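Local coordinates for SIR4-interacting protein SIF2 (Saccharomyces cerevisiae, PDB 1R5M) that antagonizes telomeric silencing in yeast and belongs to the Set3C corepressor complex, where its WD40 beta-propeller domain accompanies a tetramerizing LisH domain, at residues A[285-298]-A[303-317]. Residues are numbered along the deposited sequence; the frame is centred on the assembly and turned at random.
Sequences FYGHSQSIVSASWV and VISCSMDGSVRLWSL
F285, at the end of the preceding blade's outer strand, meets W315 of the sixth WD repeat of the beta-propeller by mutual CH-pi contacts: F285 CB sits 3.7 Å from the centroid of the W315 six-membered ring, W315 CB lies over the F285 ring, and the near-parallel planes (22°) are strongly offset. G287, in the GH of the repeat, has backbone angles that call for glycine and presents its O to one face of the R313 guanidinium. H288 then enters the WD-repeat network of His, Ser/Thr, Asp and Trp. With CG beside its own backbone N (chi1 -80°), its ring uses both nitrogens: ND1 donates to D309 OD2 at 3.0 Å, in the ring plane, and NE2 shares a 2.8 Å hydrogen bond with S305 OG. R313 CD covers one ring face, 3.6 Å from its centroid. S289 N takes the anti lone pair of the same OD2, while OD1 receives both S311 N and S311 OG, so four bonds grip the carboxylate. With an alanine here instead of D309, H288 ND1 and S289 N would probably lose their shared acceptor and the imidazole could turn more easily. S291 O accepts from M308 N and S307 OG, tying down the type I turn S307-G310. From I292 the chain pairs antiparallel with 303-307, the inner hairpin of the blade; V293 and S294 both face C306 in a classic bulge. S294 OG is held by G336 of the next blade. W297, whose NE1 bonds to E254 O, receives V303 CG1 over its six-membered ring, and V298 CG2 meets I304 CG2 at 3.5 Å. S305 OG, already bound to H288 NE2, also accepts a nearly straight bond (176°) from W315 NE1, 3.0 Å away in the indole plane.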
# COMPACT_ATOMS: atom_id res chain seq x y z
N PHE A 285 6.07 -4.42 -18.96
CA PHE A 285 7.14 -5.31 -18.52
C PHE A 285 6.69 -6.74 -18.19
O PHE A 285 5.92 -6.96 -17.25
CB PHE A 285 7.84 -4.71 -17.29
CG PHE A 285 8.52 -3.40 -17.55
CD1 PHE A 285 8.12 -2.24 -16.88
CD2 PHE A 285 9.56 -3.31 -18.48
CE1 PHE A 285 8.75 -1.02 -17.12
CE2 PHE A 285 10.19 -2.09 -18.73
CZ PHE A 285 9.78 -0.95 -18.05
N TYR A 286 7.20 -7.68 -18.98
CA TYR A 286 6.92 -9.11 -18.81
C TYR A 286 8.09 -9.73 -18.06
O TYR A 286 9.23 -9.29 -18.19
CB TYR A 286 6.80 -9.83 -20.16
CG TYR A 286 5.61 -9.43 -21.00
CD1 TYR A 286 5.70 -8.40 -21.93
CD2 TYR A 286 4.39 -10.10 -20.86
CE1 TYR A 286 4.60 -8.04 -22.71
CE2 TYR A 286 3.29 -9.74 -21.63
CZ TYR A 286 3.40 -8.71 -22.55
OH TYR A 286 2.31 -8.36 -23.30
N GLY A 287 7.81 -10.78 -17.29
CA GLY A 287 8.86 -11.45 -16.55
C GLY A 287 8.33 -12.26 -15.40
O GLY A 287 8.69 -13.43 -15.22
N HIS A 288 7.47 -11.64 -14.59
CA HIS A 288 6.88 -12.34 -13.46
C HIS A 288 6.05 -13.51 -13.97
O HIS A 288 5.33 -13.38 -14.96
CB HIS A 288 6.02 -11.38 -12.63
CG HIS A 288 6.82 -10.50 -11.72
ND1 HIS A 288 7.60 -11.01 -10.70
CD2 HIS A 288 6.94 -9.16 -11.65
CE1 HIS A 288 8.17 -10.01 -10.05
NE2 HIS A 288 7.78 -8.87 -10.60
N SER A 289 6.15 -14.65 -13.29
CA SER A 289 5.42 -15.84 -13.70
C SER A 289 4.12 -16.03 -12.94
O SER A 289 3.35 -16.95 -13.23
CB SER A 289 6.31 -17.08 -13.53
OG SER A 289 6.72 -17.23 -12.18
N GLN A 290 3.87 -15.16 -11.97
CA GLN A 290 2.64 -15.22 -11.19
C GLN A 290 2.19 -13.80 -10.89
O GLN A 290 2.88 -12.84 -11.21
CB GLN A 290 2.86 -16.00 -9.89
CG GLN A 290 3.43 -17.39 -10.10
CD GLN A 290 3.42 -18.23 -8.83
OE1 GLN A 290 4.15 -19.22 -8.73
NE2 GLN A 290 2.59 -17.85 -7.87
N SER A 291 1.02 -13.67 -10.26
CA SER A 291 0.46 -12.37 -9.93
C SER A 291 1.42 -11.46 -9.19
O SER A 291 2.19 -11.90 -8.33
CB SER A 291 -0.80 -12.56 -9.07
OG SER A 291 -1.78 -13.31 -9.77
N ILE A 292 1.38 -10.18 -9.54
CA ILE A 292 2.22 -9.18 -8.90
C ILE A 292 1.45 -8.66 -7.70
O ILE A 292 0.33 -8.16 -7.84
CB ILE A 292 2.56 -8.04 -9.87
CG1 ILE A 292 3.47 -8.57 -10.99
CG2 ILE A 292 3.23 -6.89 -9.13
CD1 ILE A 292 3.79 -7.57 -12.07
N VAL A 293 2.04 -8.77 -6.51
CA VAL A 293 1.36 -8.33 -5.29
C VAL A 293 1.60 -6.88 -4.91
O VAL A 293 0.74 -6.25 -4.30
CB VAL A 293 1.74 -9.24 -4.10
CG1 VAL A 293 1.34 -10.68 -4.41
CG2 VAL A 293 3.23 -9.16 -3.82
N SER A 294 2.77 -6.34 -5.26
CA SER A 294 3.09 -4.96 -4.94
C SER A 294 4.06 -4.40 -5.98
O SER A 294 4.82 -5.14 -6.59
CB SER A 294 3.76 -4.85 -3.56
OG SER A 294 3.01 -5.50 -2.55
N ALA A 295 4.02 -3.08 -6.17
CA ALA A 295 4.91 -2.40 -7.10
C ALA A 295 5.02 -0.94 -6.70
O ALA A 295 4.05 -0.35 -6.21
CB ALA A 295 4.40 -2.52 -8.53
N SER A 296 6.20 -0.37 -6.89
CA SER A 296 6.46 1.02 -6.53
C SER A 296 7.41 1.70 -7.49
O SER A 296 8.18 1.05 -8.19
CB SER A 296 7.10 1.11 -5.14
OG SER A 296 6.28 0.59 -4.11
N TRP A 297 7.35 3.02 -7.49
CA TRP A 297 8.27 3.81 -8.29
C TRP A 297 9.57 3.86 -7.50
O TRP A 297 9.56 3.88 -6.27
CB TRP A 297 7.76 5.24 -8.47
CG TRP A 297 6.74 5.37 -9.53
CD1 TRP A 297 5.38 5.40 -9.37
CD2 TRP A 297 6.98 5.44 -10.93
NE1 TRP A 297 4.77 5.49 -10.59
CE2 TRP A 297 5.73 5.51 -11.57
CE3 TRP A 297 8.15 5.44 -11.72
CZ2 TRP A 297 5.60 5.58 -12.96
CZ3 TRP A 297 8.02 5.52 -13.10
CH2 TRP A 297 6.75 5.59 -13.71
N VAL A 298 10.68 3.84 -8.22
CA VAL A 298 12.00 3.95 -7.61
C VAL A 298 12.55 5.16 -8.35
O VAL A 298 13.13 5.03 -9.43
CB VAL A 298 12.87 2.71 -7.87
CG1 VAL A 298 14.25 2.91 -7.27
CG2 VAL A 298 12.20 1.48 -7.26
N VAL A 303 11.03 1.25 -11.75
CA VAL A 303 9.92 0.75 -10.96
C VAL A 303 10.36 -0.61 -10.43
O VAL A 303 11.22 -1.26 -11.03
CB VAL A 303 8.60 0.59 -11.77
CG1 VAL A 303 8.07 1.96 -12.16
CG2 VAL A 303 8.82 -0.27 -12.99
N ILE A 304 9.81 -1.01 -9.29
CA ILE A 304 10.17 -2.28 -8.69
C ILE A 304 8.89 -3.02 -8.35
O ILE A 304 7.88 -2.41 -7.98
CB ILE A 304 11.05 -2.05 -7.43
CG1 ILE A 304 11.59 -3.39 -6.92
CG2 ILE A 304 10.26 -1.33 -6.35
CD1 ILE A 304 12.71 -3.22 -5.89
N SER A 305 8.93 -4.34 -8.49
CA SER A 305 7.76 -5.16 -8.22
C SER A 305 8.13 -6.46 -7.53
O SER A 305 9.28 -6.90 -7.60
CB SER A 305 7.04 -5.48 -9.53
OG SER A 305 7.92 -6.11 -10.45
N CYS A 306 7.17 -7.05 -6.85
CA CYS A 306 7.39 -8.35 -6.22
C CYS A 306 6.15 -9.19 -6.51
O CYS A 306 5.06 -8.65 -6.74
CB CYS A 306 7.69 -8.24 -4.72
SG CYS A 306 6.50 -7.37 -3.72
N SER A 307 6.32 -10.50 -6.50
CA SER A 307 5.24 -11.37 -6.90
C SER A 307 5.10 -12.67 -6.13
O SER A 307 5.95 -13.03 -5.32
CB SER A 307 5.45 -11.68 -8.40
OG SER A 307 4.75 -12.82 -8.84
N MET A 308 4.00 -13.36 -6.39
CA MET A 308 3.75 -14.64 -5.76
C MET A 308 4.77 -15.65 -6.28
O MET A 308 4.90 -16.75 -5.74
CB MET A 308 2.33 -15.12 -6.06
CG MET A 308 1.25 -14.39 -5.27
SD MET A 308 1.33 -14.74 -3.49
CE MET A 308 0.48 -16.32 -3.41
N ASP A 309 5.50 -15.27 -7.33
CA ASP A 309 6.52 -16.16 -7.88
C ASP A 309 7.80 -16.11 -7.05
O ASP A 309 8.80 -16.75 -7.39
CB ASP A 309 6.83 -15.84 -9.36
CG ASP A 309 7.45 -14.46 -9.57
OD1 ASP A 309 7.94 -13.84 -8.61
OD2 ASP A 309 7.45 -14.00 -10.74
N GLY A 310 7.77 -15.35 -5.96
CA GLY A 310 8.92 -15.24 -5.08
C GLY A 310 10.06 -14.34 -5.51
O GLY A 310 11.12 -14.34 -4.89
N SER A 311 9.84 -13.54 -6.56
CA SER A 311 10.90 -12.66 -7.03
C SER A 311 10.62 -11.17 -6.86
O SER A 311 9.47 -10.74 -6.77
CB SER A 311 11.19 -12.93 -8.52
OG SER A 311 10.14 -12.46 -9.34
N VAL A 312 11.71 -10.41 -6.81
CA VAL A 312 11.67 -8.96 -6.71
C VAL A 312 12.39 -8.53 -7.97
O VAL A 312 13.50 -8.97 -8.24
CB VAL A 312 12.44 -8.45 -5.48
CG1 VAL A 312 12.43 -6.93 -5.45
CG2 VAL A 312 11.82 -9.00 -4.20
N ARG A 313 11.74 -7.67 -8.76
CA ARG A 313 12.34 -7.22 -10.01
C ARG A 313 12.38 -5.71 -10.14
O ARG A 313 11.38 -5.03 -9.89
CB ARG A 313 11.58 -7.83 -11.19
CG ARG A 313 11.63 -9.36 -11.20
CD ARG A 313 10.76 -9.98 -12.28
NE ARG A 313 10.68 -11.43 -12.11
CZ ARG A 313 11.24 -12.31 -12.92
NH1 ARG A 313 11.93 -11.90 -13.98
NH2 ARG A 313 11.13 -13.61 -12.67
N LEU A 314 13.55 -5.20 -10.51
CA LEU A 314 13.76 -3.77 -10.70
C LEU A 314 13.83 -3.54 -12.21
O LEU A 314 14.63 -4.17 -12.91
CB LEU A 314 15.07 -3.33 -10.04
CG LEU A 314 15.44 -1.85 -10.17
CD1 LEU A 314 14.45 -0.99 -9.39
CD2 LEU A 314 16.85 -1.64 -9.63
N TRP A 315 12.99 -2.64 -12.70
CA TRP A 315 12.89 -2.36 -14.13
C TRP A 315 13.35 -0.96 -14.50
O TRP A 315 13.13 -0.01 -13.76
CB TRP A 315 11.45 -2.55 -14.59
CG TRP A 315 10.75 -3.78 -14.05
CD1 TRP A 315 10.12 -3.91 -12.84
CD2 TRP A 315 10.60 -5.04 -14.71
NE1 TRP A 315 9.57 -5.16 -12.72
CE2 TRP A 315 9.85 -5.88 -13.85
CE3 TRP A 315 11.01 -5.54 -15.95
CZ2 TRP A 315 9.50 -7.19 -14.20
CZ3 TRP A 315 10.67 -6.84 -16.30
CH2 TRP A 315 9.93 -7.65 -15.43
N SER A 316 13.97 -0.84 -15.68
CA SER A 316 14.45 0.45 -16.18
C SER A 316 13.56 0.98 -17.29
O SER A 316 13.34 0.31 -18.30
CB SER A 316 15.88 0.30 -16.72
OG SER A 316 16.26 1.44 -17.47
N LEU A 317 13.03 2.19 -17.11
CA LEU A 317 12.19 2.79 -18.15
C LEU A 317 13.08 3.32 -19.28
O LEU A 317 12.72 3.23 -20.45
CB LEU A 317 11.34 3.93 -17.59
CG LEU A 317 10.00 3.53 -16.96
CD1 LEU A 317 10.24 2.70 -15.70
CD2 LEU A 317 9.21 4.78 -16.63